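Local coordinates for MXIH (Shigella flexneri, PDB 2CA5), which forms the needle of a type III secretion system, the assembly of its subunits probably giving the extracellular conduit for exported virulence proteins, at residues D21-L26 / T58-A63; Q27-L32 / Q51-E56. All coordinates share one frame; numbering follows the deposited sequence. Where two conformers were deposited one is given.

Contact 1 (D21-L26 / T58-A63); sequences DGTQTL and TLYRNA
Leu26 and Tyr60 make the close apolar part of this contact, Leu26 CD1 lying 3.6 Å from Tyr60 CD1 and meeting the ring obliquely. The phenol reaches across because its CG stands anti to the backbone N (chi1 179°), which carries the ring over to the helix start. There the CG2 methyl of Thr23 is modelled too close to the outer half of the ring for its placement against it to be relied on. The same methyl lies over one face of the Arg61 guanidinium, near its rim, 4.1 Å from Arg61 NH2.

The polar side is looser and hydrated. A water bridges the segments, 2.7 Å from Tyr60 OH and donating to Asp21 OD1 at 3.1 Å. Asp21 is the N-cap of the helix, its OD1 accepting a weak, bent bond from Thr23 N (3.0 Å, 123° at the hydrogen), so the water links the tyrosine to the capping carboxylate. Arg61 is steadied from its own helix by Tyr57 and Gln64.

With segment axes 11.5 Å apart, the contact brings the first turn of helix 22-39 beside the middle of helix 44-79; Leu26 also touches Lys53 and Glu56, one to two turns earlier on that longer helix.

Contact 2 (Q27-L32 / Q51-E56); sequences QGELTL and QSKLSE. With NA (sodium ion), chain F.
Helix segments 27-32 and 51-56 run antiparallel, their axes 9.4 Å apart at a crossing angle of -161°, and the Leu30 and Lys53 CA atoms approach to 5.9 Å. They are facing turns of the two-helix hairpin of the needle subunit.

Lys53 serves both the apolar and the charged part of the contact. Its CG lies 3.6 Å from Leu30 CA, so the base of the chain packs on the opposite backbone. Bends at chi2 and chi3 then carry the rest of the chain across Glu29 at about a right angle, with Lys53 CE 3.9 Å from Glu29 CB. On the other flank Leu30, its CG anti to the backbone N (chi1 -172°), brings CD1 against the start of Leu54, 3.9 Å from Leu54 CB; the two leucine side chains meet obliquely.

The charged flank is a salt-bridge network. Lys53 NZ donates to Glu29 OE1, arriving on the anti side and 31° out of the carboxylate plane, and has a second, weak bond to Glu56 OE1 at 3.4 Å within its own helix. The shared ammonium probably offsets repulsion between the two carboxylates, as may the nearby sodium ion. The metal is bound by the other oxygen of Glu56, with OE2 2.6 Å from the sodium.

Overall arrangement
From the first modelled residues the chain passes the N-cap Asp21 into helix 22-39, whose first half carries the rest of 21-26 and then 27-32, reverses direction between residues 39 and 44, and returns along helix 44-79 through 51-56 and 58-63. Contact 2 closes the inner loop, with 18 residues between its segments; contact 1 closes the outer one, with 31, so the two are nested, as antiparallel pairing requires. Their centres are 10 Å apart, and Leu26 CD2 joins them by packing 3.8 Å from Glu56 CG. The axis separation grows from contact 2 to contact 1, evidence that the hairpin opens toward the start of helix 22-39, while helix 44-79 continues beyond both contacts.

Contact 1 (D21-L26 / T58-A63)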
ATOM      1  N   ASP A  21       4.594  13.635   4.619  1.00 43.96           N
ATOM      2  CA  ASP A  21       4.968  12.220   4.655  1.00 43.48           C
ATOM      3  C   ASP A  21       3.975  11.318   3.898  1.00 46.17           C
ATOM      4  O   ASP A  21       2.759  11.424   4.076  1.00 45.59           O
ATOM      5  CB  ASP A  21       5.103  11.770   6.115  1.00 45.56           C
ATOM      6  CG  ASP A  21       5.673  10.365   6.255  1.00 56.77           C
ATOM      7  OD1 ASP A  21       5.226   9.455   5.527  1.00 56.45           O
ATOM      8  OD2 ASP A  21       6.532  10.161   7.141  1.00 63.97           O
ATOM      9  N   GLY A  22       4.514  10.409   3.087  1.00 41.81           N
ATOM     10  CA  GLY A  22       3.720   9.488   2.271  1.00 41.11           C
ATOM     11  C   GLY A  22       2.815   8.507   3.028  1.00 43.65           C
ATOM     12  O   GLY A  22       1.623   8.404   2.736  1.00 43.32           O
ATOM     13  N   THR A  23       3.383   7.747   3.957  1.00 38.78           N
ATOM     14  CA  THR A  23       2.589   6.780   4.705  1.00 38.23           C
ATOM     15  C   THR A  23       1.535   7.444   5.590  1.00 39.28           C
ATOM     16  O   THR A  23       0.474   6.868   5.837  1.00 38.50           O
ATOM     17  CB  THR A  23       3.462   5.780   5.473  1.00 49.31           C
ATOM     18  OG1 THR A  23       4.151   6.461   6.526  1.00 52.62           O
ATOM     19  CG2 THR A  23       4.474   5.145   4.535  1.00 46.98           C
ATOM     20  N   GLN A  24       1.819   8.664   6.041  1.00 33.18           N
ATOM     21  CA  GLN A  24       0.869   9.417   6.858  1.00 32.03           C
ATOM     22  C   GLN A  24      -0.296   9.874   5.991  1.00 33.61           C
ATOM     23  O   GLN A  24      -1.442   9.894   6.432  1.00 32.71           O
ATOM     24  CB  GLN A  24       1.542  10.632   7.495  1.00 33.29           C
ATOM     25  CG  GLN A  24       1.974  10.418   8.935  1.00 46.23           C
ATOM     26  CD  GLN A  24       2.890  11.521   9.429  1.00 62.56           C
ATOM     27  OE1 GLN A  24       3.979  11.257   9.941  1.00 60.73           O
ATOM     28  NE2 GLN A  24       2.466  12.766   9.247  1.00 46.50           N
ATOM     29  N   THR A  25       0.012  10.220   4.745  1.00 28.89           N
ATOM     30  CA  THR A  25      -0.998  10.634   3.778  1.00 28.00           C
ATOM     31  C   THR A  25      -1.892   9.451   3.395  1.00 31.68           C
ATOM     32  O   THR A  25      -3.118   9.582   3.329  1.00 30.24           O
ATOM     33  CB  THR A  25      -0.328  11.233   2.535  1.00 33.79           C
ATOM     34  OG1 THR A  25       0.144  12.548   2.845  1.00 39.05           O
ATOM     35  CG2 THR A  25      -1.310  11.296   1.366  1.00 30.10           C
ATOM     36  N   LEU A  26      -1.272   8.300   3.131  1.00 28.18           N
ATOM     37  CA  LEU A  26      -2.016   7.094   2.767  1.00 28.01           C
ATOM     38  C   LEU A  26      -2.947   6.693   3.901  1.00 28.18           C
ATOM     39  O   LEU A  26      -4.058   6.233   3.668  1.00 27.08           O
ATOM     40  CB  LEU A  26      -1.065   5.939   2.439  1.00 28.87           C
ATOM     41  CG  LEU A  26      -0.819   5.692   0.948  1.00 34.99           C
ATOM     42  CD1 LEU A  26       0.499   4.987   0.740  1.00 35.82           C
ATOM     43  CD2 LEU A  26      -1.929   4.868   0.341  1.00 38.33           C
ATOM     44  N   THR A  58      -0.588  -1.852   1.920  1.00 36.95           N
ATOM     45  CA  THR A  58       0.253  -3.044   2.008  1.00 36.50           C
ATOM     46  C   THR A  58       1.217  -3.134   0.821  1.00 39.98           C
ATOM     47  O   THR A  58       2.370  -3.542   0.976  1.00 39.70           O
ATOM     48  CB  THR A  58      -0.581  -4.333   2.171  1.00 46.67           C
ATOM     49  OG1 THR A  58      -1.374  -4.541   0.997  1.00 52.51           O
ATOM     50  CG2 THR A  58      -1.505  -4.232   3.379  1.00 44.01           C
ATOM     51  N   LEU A  59       0.760  -2.734  -0.362  1.00 35.32           N
ATOM     52  CA  LEU A  59       1.628  -2.743  -1.537  1.00 35.37           C
ATOM     53  C   LEU A  59       2.805  -1.797  -1.304  1.00 39.06           C
ATOM     54  O   LEU A  59       3.925  -2.053  -1.756  1.00 37.73           O
ATOM     55  CB  LEU A  59       0.865  -2.311  -2.789  1.00 35.83           C
ATOM     56  CG  LEU A  59      -0.148  -3.315  -3.356  1.00 41.79           C
ATOM     57  CD1 LEU A  59      -1.181  -2.598  -4.224  1.00 42.55           C
ATOM     58  CD2 LEU A  59       0.556  -4.401  -4.154  1.00 44.29           C
ATOM     59  N   TYR A  60       2.535  -0.699  -0.604  1.00 36.56           N
ATOM     60  CA  TYR A  60       3.554   0.293  -0.288  1.00 37.92           C
ATOM     61  C   TYR A  60       4.690  -0.337   0.522  1.00 42.60           C
ATOM     62  O   TYR A  60       5.868  -0.096   0.246  1.00 43.19           O
ATOM     63  CB  TYR A  60       2.927   1.465   0.473  1.00 40.78           C
ATOM     64  CG  TYR A  60       3.896   2.552   0.882  1.00 44.99           C
ATOM     65  CD1 TYR A  60       3.832   3.817   0.310  1.00 47.89           C
ATOM     66  CD2 TYR A  60       4.845   2.329   1.876  1.00 45.97           C
ATOM     67  CE1 TYR A  60       4.704   4.823   0.695  1.00 50.06           C
ATOM     68  CE2 TYR A  60       5.722   3.325   2.265  1.00 47.15           C
ATOM     69  CZ  TYR A  60       5.651   4.571   1.667  1.00 57.51           C
ATOM     70  OH  TYR A  60       6.522   5.569   2.050  1.00 61.32           O
ATOM     71  N   ARG A  61       4.335  -1.171   1.496  1.00 37.66           N
ATOM     72  CA  ARG A  61       5.326  -1.849   2.323  1.00 37.22           C
ATOM     73  C   ARG A  61       6.057  -2.933   1.531  1.00 41.79           C
ATOM     74  O   ARG A  61       7.258  -3.125   1.697  1.00 41.95           O
ATOM     75  CB  ARG A  61       4.681  -2.438   3.587  1.00 37.92           C
ATOM     76  CG  ARG A  61       4.009  -1.401   4.495  1.00 45.84           C
ATOM     77  CD  ARG A  61       5.021  -0.388   5.021  1.00 54.70           C
ATOM     78  NE  ARG A  61       4.449   0.506   6.025  1.00 55.37           N
ATOM     79  CZ  ARG A  61       5.099   1.531   6.571  1.00 66.33           C
ATOM     80  NH1 ARG A  61       6.348   1.797   6.212  1.00 52.52           N
ATOM     81  NH2 ARG A  61       4.495   2.296   7.471  1.00 50.18           N
ATOM     82  N   ASN A  62       5.337  -3.625   0.654  1.00 38.16           N
ATOM     83  CA  ASN A  62       5.949  -4.652  -0.180  1.00 38.38           C
ATOM     84  C   ASN A  62       6.967  -4.023  -1.130  1.00 41.98           C
ATOM     85  O   ASN A  62       7.997  -4.626  -1.449  1.00 41.67           O
ATOM     86  CB  ASN A  62       4.884  -5.417  -0.970  1.00 42.66           C
ATOM     87  CG  ASN A  62       3.910  -6.150  -0.068  1.00 72.51           C
ATOM     88  OD1 ASN A  62       3.608  -5.693   1.034  1.00 69.46           O
ATOM     89  ND2 ASN A  62       3.439  -7.304  -0.519  1.00 65.39           N
ATOM     90  N   ALA A  63       6.686  -2.796  -1.559  1.00 37.56           N
ATOM     91  CA  ALA A  63       7.588  -2.070  -2.450  1.00 36.83           C
ATOM     92  C   ALA A  63       8.921  -1.736  -1.768  1.00 38.47           C
ATOM     93  O   ALA A  63       9.970  -1.737  -2.409  1.00 37.03           O
ATOM     94  CB  ALA A  63       7.627  -2.362  -3.533  1.00 36.00           C
TER
HETATM   95  O   HOH W   1       7.004   7.324   4.069  1.00 67.50           O

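Contact 2 (Q27-L32 / Q51-E56)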
ATOM      1  N   GLN A  27      -2.503   6.892   5.136  1.00 24.40           N
ATOM      2  CA  GLN A  27      -3.340   6.565   6.286  1.00 24.06           C
ATOM      3  C   GLN A  27      -4.530   7.515   6.419  1.00 24.74           C
ATOM      4  O   GLN A  27      -5.597   7.126   6.888  1.00 23.56           O
ATOM      5  CB  GLN A  27      -2.534   6.539   7.579  1.00 25.89           C
ATOM      6  CG  GLN A  27      -3.382   6.153   8.784  1.00 41.02           C
ATOM      7  CD  GLN A  27      -2.626   6.248  10.090  1.00 61.58           C
ATOM      8  OE1 GLN A  27      -2.533   7.317  10.692  1.00 57.38           O
ATOM      9  NE2 GLN A  27      -2.094   5.121  10.547  1.00 52.65           N
ATOM     10  N   GLY A  28      -4.335   8.762   6.000  1.00 20.40           N
ATOM     11  CA  GLY A  28      -5.399   9.758   6.008  1.00 19.33           C
ATOM     12  C   GLY A  28      -6.447   9.365   4.968  1.00 20.64           C
ATOM     13  O   GLY A  28      -7.640   9.425   5.235  1.00 19.55           O
ATOM     14  N   GLU A  29      -5.992   8.939   3.793  1.00 17.42           N
ATOM     15  CA  GLU A  29      -6.893   8.503   2.724  1.00 17.31           C
ATOM     16  C   GLU A  29      -7.662   7.260   3.162  1.00 19.98           C
ATOM     17  O   GLU A  29      -8.854   7.119   2.878  1.00 18.79           O
ATOM     18  CB  GLU A  29      -6.113   8.197   1.442  1.00 19.06           C
ATOM     19  CG  GLU A  29      -5.486   9.423   0.777  1.00 30.44           C
ATOM     20  CD  GLU A  29      -4.659   9.066  -0.442  1.00 49.79           C
ATOM     21  OE1 GLU A  29      -4.639   7.878  -0.818  1.00 40.46           O
ATOM     22  OE2 GLU A  29      -4.022   9.971  -1.022  1.00 48.44           O
ATOM     23  N   LEU A  30      -6.979   6.379   3.882  1.00 17.55           N
ATOM     24  CA  LEU A  30      -7.603   5.164   4.409  1.00 17.86           C
ATOM     25  C   LEU A  30      -8.681   5.531   5.436  1.00 20.31           C
ATOM     26  O   LEU A  30      -9.782   4.978   5.424  1.00 19.40           O
ATOM     27  CB  LEU A  30      -6.538   4.252   5.032  1.00 18.29           C
ATOM     28  CG  LEU A  30      -6.951   2.843   5.475  1.00 23.64           C
ATOM     29  CD1 LEU A  30      -7.285   1.974   4.280  1.00 22.27           C
ATOM     30  CD2 LEU A  30      -5.856   2.189   6.322  1.00 26.67           C
ATOM     31  N   THR A  31      -8.381   6.498   6.301  1.00 16.86           N
ATOM     32  CA  THR A  31      -9.348   6.942   7.303  1.00 16.36           C
ATOM     33  C   THR A  31     -10.616   7.523   6.670  1.00 18.90           C
ATOM     34  O   THR A  31     -11.725   7.272   7.140  1.00 18.58           O
ATOM     35  CB  THR A  31      -8.731   7.947   8.297  1.00 23.98           C
ATOM     36  OG1 THR A  31      -7.628   7.337   8.972  1.00 24.96           O
ATOM     37  CG2 THR A  31      -9.759   8.361   9.323  1.00 22.14           C
ATOM     38  N   LEU A  32     -10.452   8.311   5.616  1.00 15.90           N
ATOM     39  CA  LEU A  32     -11.595   8.917   4.941  1.00 16.16           C
ATOM     40  C   LEU A  32     -12.410   7.847   4.211  1.00 18.23           C
ATOM     41  O   LEU A  32     -13.635   7.922   4.143  1.00 17.24           O
ATOM     42  CB  LEU A  32     -11.141  10.014   3.966  1.00 16.86           C
ATOM     43  CG  LEU A  32     -10.566  11.289   4.610  1.00 22.94           C
ATOM     44  CD1 LEU A  32     -10.534  12.433   3.608  1.00 23.96           C
ATOM     45  CD2 LEU A  32     -11.344  11.694   5.843  1.00 25.69           C
ATOM     46  N   GLN A  51     -11.271  -1.462   0.659  1.00 16.46           N
ATOM     47  CA  GLN A  51     -10.419  -2.629   0.444  1.00 17.25           C
ATOM     48  C   GLN A  51      -9.247  -2.242  -0.436  1.00 20.93           C
ATOM     49  O   GLN A  51      -8.113  -2.625  -0.180  1.00 20.19           O
ATOM     50  CB  GLN A  51     -11.201  -3.765  -0.250  1.00 18.81           C
ATOM     51  CG  GLN A  51     -12.202  -4.492   0.642  1.00 22.54           C
ATOM     52  CD  GLN A  51     -13.139  -5.410  -0.139  1.00 34.55           C
ATOM     53  OE1 GLN A  51     -13.309  -5.272  -1.348  1.00 31.86           O
ATOM     54  NE2 GLN A  51     -13.781  -6.328   0.565  1.00 25.76           N
ATOM     55  N   SER A  52      -9.534  -1.515  -1.509  1.00 18.54           N
ATOM     56  CA  SER A  52      -8.483  -1.107  -2.434  1.00 19.10           C
ATOM     57  C   SER A  52      -7.465  -0.192  -1.743  1.00 22.61           C
ATOM     58  O   SER A  52      -6.251  -0.340  -1.912  1.00 22.36           O
ATOM     59  CB  SER A  52      -9.090  -0.433  -3.670  1.00 23.24           C
ATOM     60  OG  SER A  52      -8.098   0.238  -4.425  1.00 34.53           O
ATOM     61  N   LYS A  53      -7.951   0.730  -0.923  1.00 18.16           N
ATOM     62  CA  LYS A  53      -7.040   1.618  -0.211  1.00 17.79           C
ATOM     63  C   LYS A  53      -6.191   0.843   0.797  1.00 21.42           C
ATOM     64  O   LYS A  53      -4.995   1.109   0.955  1.00 20.60           O
ATOM     65  CB  LYS A  53      -7.802   2.749   0.479  1.00 20.14           C
ATOM     66  CG  LYS A  53      -6.906   3.788   1.123  1.00 27.16           C
ATOM     67  CD  LYS A  53      -5.990   4.466   0.104  1.00 30.60           C
ATOM     68  CE  LYS A  53      -6.778   5.185  -0.981  1.00 36.69           C
ATOM     69  NZ  LYS A  53      -5.883   5.977  -1.881  1.00 41.13           N
ATOM     70  N   LEU A  54      -6.800  -0.122   1.477  1.00 17.97           N
ATOM     71  CA  LEU A  54      -6.060  -0.905   2.458  1.00 18.40           C
ATOM     72  C   LEU A  54      -4.975  -1.723   1.742  1.00 25.15           C
ATOM     73  O   LEU A  54      -3.841  -1.808   2.212  1.00 25.39           O
ATOM     74  CB  LEU A  54      -6.993  -1.811   3.265  1.00 18.27           C
ATOM     75  CG  LEU A  54      -6.309  -2.696   4.306  1.00 22.92           C
ATOM     76  CD1 LEU A  54      -5.660  -1.824   5.395  1.00 22.88           C
ATOM     77  CD2 LEU A  54      -7.323  -3.676   4.915  1.00 23.69           C
ATOM     78  N   SER A  55      -5.310  -2.292   0.588  1.00 22.86           N
ATOM     79  CA  SER A  55      -4.329  -3.063  -0.184  1.00 23.50           C
ATOM     80  C   SER A  55      -3.190  -2.151  -0.633  1.00 28.58           C
ATOM     81  O   SER A  55      -2.023  -2.523  -0.570  1.00 27.76           O
ATOM     82  CB  SER A  55      -4.985  -3.714  -1.406  0.65 27.11           C
ATOM     83  OG  SER A  55      -6.021  -4.600  -1.017  0.65 37.71           O
ATOM     84  N   GLU A  56      -3.541  -0.948  -1.074  1.00 26.90           N
ATOM     85  CA  GLU A  56      -2.549   0.038  -1.491  1.00 27.97           C
ATOM     86  C   GLU A  56      -1.521   0.313  -0.394  1.00 35.21           C
ATOM     87  O   GLU A  56      -0.342   0.526  -0.675  1.00 34.68           O
ATOM     88  CB  GLU A  56      -3.234   1.339  -1.898  1.00 29.17           C
ATOM     89  CG  GLU A  56      -2.303   2.376  -2.468  1.00 39.64           C
ATOM     90  CD  GLU A  56      -3.049   3.518  -3.121  1.00 58.34           C
ATOM     91  OE1 GLU A  56      -4.272   3.379  -3.352  1.00 40.63           O
ATOM     92  OE2 GLU A  56      -2.411   4.554  -3.402  1.00 57.08           O
TER
HETATM   93 NA    NA F 200      -3.201   6.987  -3.850  1.00 51.26          NA